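Local atomic coordinates of phospho-2-dehydro-3-deoxyheptonate aldolase/chorismate mutase (Thermus thermophilus, PDB entry 2D8D), a protein that probably catalyses the rearrangement of chorismate to prephenate through this chorismate mutase domain, the rest of the longer protein being assigned the aldolase step that makes 3-deoxy-7-phosphoheptulonate. Residues B[74-77]-B[78-81]; B[12-15]-B[16-20]. One frame throughout, in Å; residues are numbered along the deposited sequence.

Contact 1. Residues B[74-77]-B[78-81]; sequences FKEI and FKAS
The Phe78 ring lies with one face over the carbonyl oxygen of Phe74, which sits 3.0 Å above the ring plane and is offset toward the rim. Phe74 O also accepts the backbone bond from Phe78 N, at 2.8 Å. The ring gets there because Phe78 CG is turned beside its own backbone N, anti to the carbonyl carbon (chi1 -59°). That folds it back along the preceding turn. The two phenyl rings meet obliquely, with planes at 45° and centroids 6.0 Å apart. Phe78 CZ reaches Phe74 CB at 3.9 Å. Both rings pack on helix 47-60, Phe74 against Leu54 and Leu57, Phe78 against Met53 and Leu54. Phe74 also touches Ile19 of the second subunit.

Ser81 is buried and turns its hydroxyl back on the helix. Ser81 OG donates to Ile77 O at 3.0 Å, and Ser81 N gives a longer bond of 3.2 Å to that oxygen. The two donors come from opposite faces of the carbonyl plane.

A more exposed flank carries a salt bridge. Glu76, which also packs on Leu73 of the second subunit, runs side by side with Lys79, pointing the same way. Glu76 bends at chi2 and Lys79 at chi3, which brings their ends together. Lys79 NZ meets the syn side of Glu76 OE2 at 3.0 Å, 20° out of the carboxylate plane; its bond to OE1 is weak.

Backbone bonds four residues apart mark a regular alpha-helix. With apolar rings inward and an ion pair on a more exposed flank, this is an amphipathic helix of the all-helical, dimeric type II chorismate mutase fold.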
ATOM      1  N   PHE B  74       0.226  -5.544  -4.248  1.00  8.62           N
ATOM      2  CA  PHE B  74      -0.450  -6.317  -3.223  1.00  8.15           C
ATOM      3  C   PHE B  74       0.311  -7.587  -2.862  1.00  8.45           C
ATOM      4  O   PHE B  74       0.272  -8.019  -1.713  1.00  8.76           O
ATOM      5  CB  PHE B  74      -1.897  -6.594  -3.630  1.00  8.33           C
ATOM      6  CG  PHE B  74      -2.833  -5.477  -3.254  1.00  9.01           C
ATOM      7  CD1 PHE B  74      -3.295  -5.354  -1.945  1.00  8.95           C
ATOM      8  CD2 PHE B  74      -3.201  -4.511  -4.185  1.00  9.83           C
ATOM      9  CE1 PHE B  74      -4.104  -4.280  -1.565  1.00  9.06           C
ATOM     10  CE2 PHE B  74      -4.010  -3.434  -3.814  1.00  9.24           C
ATOM     11  CZ  PHE B  74      -4.461  -3.322  -2.501  1.00  9.11           C
ATOM     12  N   LYS B  75       1.027  -8.179  -3.817  1.00  9.09           N
ATOM     13  CA  LYS B  75       1.816  -9.367  -3.497  1.00 11.06           C
ATOM     14  C   LYS B  75       2.884  -8.975  -2.473  1.00 10.41           C
ATOM     15  O   LYS B  75       3.205  -9.746  -1.572  1.00 11.14           O
ATOM     16  CB  LYS B  75       2.476  -9.946  -4.752  1.00 11.43           C
ATOM     17  CG  LYS B  75       1.515 -10.725  -5.636  1.00 13.26           C
ATOM     18  CD  LYS B  75       2.243 -11.442  -6.764  1.00 17.29           C
ATOM     19  CE  LYS B  75       3.228 -12.468  -6.226  1.00 21.13           C
ATOM     20  NZ  LYS B  75       2.566 -13.475  -5.349  1.00 24.66           N
ATOM     21  N   GLU B  76       3.430  -7.770  -2.616  1.00 10.48           N
ATOM     22  CA  GLU B  76       4.438  -7.272  -1.684  1.00 11.24           C
ATOM     23  C   GLU B  76       3.799  -7.065  -0.314  1.00 10.60           C
ATOM     24  O   GLU B  76       4.393  -7.386   0.713  1.00 11.28           O
ATOM     25  CB  GLU B  76       5.028  -5.951  -2.186  1.00 13.40           C
ATOM     26  CG  GLU B  76       5.957  -6.098  -3.377  1.00 16.97           C
ATOM     27  CD  GLU B  76       7.179  -6.931  -3.050  1.00 20.62           C
ATOM     28  OE1 GLU B  76       7.899  -6.574  -2.092  1.00 22.64           O
ATOM     29  OE2 GLU B  76       7.420  -7.940  -3.745  1.00 25.03           O
ATOM     30  N   ILE B  77       2.583  -6.530  -0.307  1.00 10.38           N
ATOM     31  CA  ILE B  77       1.861  -6.298   0.937  1.00 11.16           C
ATOM     32  C   ILE B  77       1.566  -7.633   1.617  1.00 11.45           C
ATOM     33  O   ILE B  77       1.685  -7.757   2.835  1.00 12.16           O
ATOM     34  CB  ILE B  77       0.540  -5.539   0.671  1.00 11.32           C
ATOM     35  CG1 ILE B  77       0.853  -4.121   0.190  1.00 11.91           C
ATOM     36  CG2 ILE B  77      -0.317  -5.508   1.928  1.00 14.11           C
ATOM     37  CD1 ILE B  77      -0.360  -3.335  -0.247  1.00 12.96           C
ATOM     38  N   PHE B  78       1.193  -8.636   0.825  1.00 12.39           N
ATOM     39  CA  PHE B  78       0.890  -9.953   1.376  1.00 14.03           C
ATOM     40  C   PHE B  78       2.159 -10.620   1.899  1.00 14.95           C
ATOM     41  O   PHE B  78       2.124 -11.361   2.880  1.00 15.75           O
ATOM     42  CB  PHE B  78       0.230 -10.852   0.319  1.00 15.06           C
ATOM     43  CG  PHE B  78      -1.052 -10.296  -0.249  1.00 16.10           C
ATOM     44  CD1 PHE B  78      -1.817  -9.381   0.469  1.00 16.81           C
ATOM     45  CD2 PHE B  78      -1.508 -10.712  -1.497  1.00 18.54           C
ATOM     46  CE1 PHE B  78      -3.013  -8.886  -0.051  1.00 17.94           C
ATOM     47  CE2 PHE B  78      -2.703 -10.222  -2.022  1.00 16.31           C
ATOM     48  CZ  PHE B  78      -3.457  -9.308  -1.296  1.00 17.88           C
ATOM     49  N   LYS B  79       3.281 -10.353   1.236  1.00 15.54           N
ATOM     50  CA  LYS B  79       4.564 -10.914   1.646  1.00 16.80           C
ATOM     51  C   LYS B  79       4.959 -10.359   3.010  1.00 15.10           C
ATOM     52  O   LYS B  79       5.399 -11.098   3.892  1.00 14.77           O
ATOM     53  CB  LYS B  79       5.644 -10.574   0.613  1.00 18.52           C
ATOM     54  CG  LYS B  79       7.060 -10.890   1.072  1.00 21.00           C
ATOM     55  CD  LYS B  79       8.073 -10.783  -0.063  1.00 23.36           C
ATOM     56  CE  LYS B  79       8.157  -9.378  -0.636  1.00 25.28           C
ATOM     57  NZ  LYS B  79       9.185  -9.294  -1.711  1.00 25.92           N
ATOM     58  N   ALA B  80       4.793  -9.052   3.174  1.00 14.04           N
ATOM     59  CA  ALA B  80       5.129  -8.387   4.427  1.00 13.75           C
ATOM     60  C   ALA B  80       4.286  -8.939   5.569  1.00 12.79           C
ATOM     61  O   ALA B  80       4.738  -9.004   6.712  1.00 13.07           O
ATOM     62  CB  ALA B  80       4.912  -6.885   4.291  1.00 13.48           C
ATOM     63  N   SER B  81       3.057  -9.336   5.245  1.00 14.64           N
ATOM     64  CA  SER B  81       2.133  -9.887   6.232  1.00 16.77           C
ATOM     65  C   SER B  81       2.604 -11.237   6.766  1.00 17.63           C
ATOM     66  O   SER B  81       2.603 -11.464   7.977  1.00 17.05           O
ATOM     67  CB  SER B  81       0.737 -10.030   5.622  1.00 17.28           C
ATOM     68  OG  SER B  81       0.229  -8.770   5.218  1.00 18.92           O
TER

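Contact 2. Residues B[12-15]-B[16-20]; sequences VDRV and NREIL
Arg14 NH1 holds Glu18 OE2 at 2.9 Å in a salt bridge between residues one helical turn apart. The oxygen lies at the edge of the guanidinium, near its plane. It is met on its syn side, 29° out of the carboxylate plane. The bond is somewhat bent, 141° at the hydrogen. The side chains run alongside each other. Arg14 bends at chi3 (61°), which turns its end toward the extended Glu18. Water 1 accepts a weak bond from Arg14 NH1 and may donate to Glu18 OE1, both at 3.2 Å. Arg14 NH2 has two further carboxylate partners, Glu11 of its own chain and Glu25 of the second subunit. With an alanine here, Glu18 and Glu11 would probably lose their cation, and Glu25 of the second subunit its partner across the interface.

On another side, Asn16 lies along Val12, its ND2 3.8 Å from Val12 CG1. Its OD1 is gripped by Arg26 of the second subunit. Asp13 and Arg17 do not join their charged ends; Asp13 OD1 instead forms a salt bridge with Arg49 and a hydrogen bond with Tyr56, both of the second subunit, and Arg17 NE pairs with Glu60 there. Val15 CG1 and Ile19 CD1 touch at 3.9 Å.

The i to i+4 ion pair is a familiar feature of alpha-helices. Here it lies on the long first helix, whose polar side chains reach across the dimer interface of this AroQ-like fold.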
ATOM      1  N   VAL B  12      -0.213  14.439  -1.850  1.00  5.44           N
ATOM      2  CA  VAL B  12       0.519  13.177  -1.845  1.00  5.94           C
ATOM      3  C   VAL B  12       0.929  12.820  -0.408  1.00  5.49           C
ATOM      4  O   VAL B  12       0.861  11.651  -0.017  1.00  5.82           O
ATOM      5  CB  VAL B  12       1.764  13.240  -2.768  1.00  5.65           C
ATOM      6  CG1 VAL B  12       2.641  12.010  -2.558  1.00  7.32           C
ATOM      7  CG2 VAL B  12       1.322  13.326  -4.226  1.00  7.00           C
ATOM      8  N   ASP B  13       1.336  13.815   0.382  1.00  5.83           N
ATOM      9  CA  ASP B  13       1.709  13.554   1.775  1.00  6.67           C
ATOM     10  C   ASP B  13       0.501  12.994   2.529  1.00  5.76           C
ATOM     11  O   ASP B  13       0.627  12.041   3.295  1.00  6.21           O
ATOM     12  CB  ASP B  13       2.169  14.830   2.492  1.00  7.33           C
ATOM     13  CG  ASP B  13       3.491  15.372   1.973  1.00  7.45           C
ATOM     14  OD1 ASP B  13       4.285  14.623   1.365  1.00  7.89           O
ATOM     15  OD2 ASP B  13       3.745  16.574   2.199  1.00  9.84           O
ATOM     16  N   ARG B  14      -0.662  13.607   2.327  1.00  5.43           N
ATOM     17  CA  ARG B  14      -1.885  13.153   2.979  1.00  6.12           C
ATOM     18  C   ARG B  14      -2.199  11.712   2.600  1.00  5.64           C
ATOM     19  O   ARG B  14      -2.510  10.884   3.457  1.00  5.60           O
ATOM     20  CB  ARG B  14      -3.064  14.051   2.588  1.00  6.81           C
ATOM     21  CG  ARG B  14      -4.427  13.511   3.025  1.00  9.30           C
ATOM     22  CD  ARG B  14      -5.568  14.401   2.553  1.00 10.26           C
ATOM     23  NE  ARG B  14      -5.623  14.514   1.096  1.00 10.04           N
ATOM     24  CZ  ARG B  14      -6.093  13.580   0.273  1.00  9.90           C
ATOM     25  NH1 ARG B  14      -6.565  12.433   0.744  1.00 12.46           N
ATOM     26  NH2 ARG B  14      -6.092  13.803  -1.033  1.00 10.88           N
ATOM     27  N   VAL B  15      -2.123  11.419   1.307  1.00  4.90           N
ATOM     28  CA  VAL B  15      -2.404  10.082   0.822  1.00  6.32           C
ATOM     29  C   VAL B  15      -1.375   9.081   1.349  1.00  5.22           C
ATOM     30  O   VAL B  15      -1.737   7.971   1.744  1.00  5.52           O
ATOM     31  CB  VAL B  15      -2.466  10.073  -0.721  1.00  6.54           C
ATOM     32  CG1 VAL B  15      -2.556   8.649  -1.239  1.00  9.49           C
ATOM     33  CG2 VAL B  15      -3.685  10.871  -1.185  1.00  7.69           C
ATOM     34  N   ASN B  16      -0.100   9.464   1.367  1.00  4.94           N
ATOM     35  CA  ASN B  16       0.942   8.584   1.897  1.00  5.20           C
ATOM     36  C   ASN B  16       0.621   8.214   3.343  1.00  4.70           C
ATOM     37  O   ASN B  16       0.738   7.054   3.740  1.00  5.56           O
ATOM     38  CB  ASN B  16       2.314   9.264   1.903  1.00  5.84           C
ATOM     39  CG  ASN B  16       2.983   9.297   0.541  1.00  6.03           C
ATOM     40  OD1 ASN B  16       2.614   8.568  -0.378  1.00  6.72           O
ATOM     41  ND2 ASN B  16       4.001  10.137   0.423  1.00  6.95           N
ATOM     42  N   ARG B  17       0.248   9.211   4.141  1.00  5.06           N
ATOM     43  CA  ARG B  17      -0.063   8.967   5.541  1.00  5.01           C
ATOM     44  C   ARG B  17      -1.275   8.060   5.694  1.00  5.46           C
ATOM     45  O   ARG B  17      -1.305   7.210   6.582  1.00  5.84           O
ATOM     46  CB  ARG B  17      -0.251  10.299   6.275  1.00  5.87           C
ATOM     47  CG  ARG B  17       1.080  11.005   6.528  1.00  5.69           C
ATOM     48  CD  ARG B  17       0.928  12.312   7.298  1.00  8.19           C
ATOM     49  NE  ARG B  17       2.230  12.801   7.748  1.00  7.89           N
ATOM     50  CZ  ARG B  17       2.842  13.888   7.286  1.00  8.19           C
ATOM     51  NH1 ARG B  17       2.275  14.634   6.349  1.00  8.77           N
ATOM     52  NH2 ARG B  17       4.039  14.217   7.753  1.00  8.59           N
ATOM     53  N   GLU B  18      -2.265   8.223   4.824  1.00  5.55           N
ATOM     54  CA  GLU B  18      -3.442   7.367   4.881  1.00  6.62           C
ATOM     55  C   GLU B  18      -3.057   5.931   4.524  1.00  5.72           C
ATOM     56  O   GLU B  18      -3.545   4.979   5.132  1.00  5.96           O
ATOM     57  CB  GLU B  18      -4.522   7.870   3.923  1.00  7.43           C
ATOM     58  CG  GLU B  18      -5.208   9.153   4.364  1.00 14.72           C
ATOM     59  CD  GLU B  18      -6.344   9.557   3.445  1.00 19.38           C
ATOM     60  OE1 GLU B  18      -7.177   8.686   3.114  1.00 20.62           O
ATOM     61  OE2 GLU B  18      -6.414  10.743   3.062  1.00 23.02           O
ATOM     62  N   ILE B  19      -2.187   5.769   3.530  1.00  5.59           N
ATOM     63  CA  ILE B  19      -1.747   4.432   3.143  1.00  6.00           C
ATOM     64  C   ILE B  19      -0.995   3.788   4.312  1.00  5.23           C
ATOM     65  O   ILE B  19      -1.179   2.602   4.594  1.00  6.01           O
ATOM     66  CB  ILE B  19      -0.859   4.482   1.871  1.00  5.88           C
ATOM     67  CG1 ILE B  19      -1.718   4.886   0.667  1.00  6.61           C
ATOM     68  CG2 ILE B  19      -0.209   3.127   1.622  1.00  6.32           C
ATOM     69  CD1 ILE B  19      -0.926   5.195  -0.585  1.00  7.63           C
ATOM     70  N   LEU B  20      -0.159   4.563   5.000  1.00  5.45           N
ATOM     71  CA  LEU B  20       0.572   4.025   6.145  1.00  5.31           C
ATOM     72  C   LEU B  20      -0.408   3.557   7.221  1.00  5.53           C
ATOM     73  O   LEU B  20      -0.235   2.493   7.820  1.00  6.09           O
ATOM     74  CB  LEU B  20       1.514   5.084   6.726  1.00  6.87           C
ATOM     75  CG  LEU B  20       2.241   4.716   8.028  1.00  7.22           C
ATOM     76  CD1 LEU B  20       3.127   3.487   7.834  1.00  7.88           C
ATOM     77  CD2 LEU B  20       3.071   5.910   8.482  1.00  7.99           C
TER
HETATM   78  O   HOH W   1      -8.256   9.792   0.366  1.00 20.32           O

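In the fold
Both contacts are mainly buried pieces of helix, each two turns or a little more, but on different elements. Contact 1 belongs to helix 67-84 and lies near the middle of the chain, its centre about 6 Å from the chain's centre. Contact 2 is on helix 4-40, about 14 Å out. Their centres are 18 Å apart and they do not touch. Contact 1 is mostly aromatic and aliphatic, packed against helices 4-40 and 47-60 and the second subunit, with its charges on a more exposed flank. Contact 2 is richer in charge, and much of its polar chemistry is completed by the second subunit. The dimer also brings the region of one contact against that of the other.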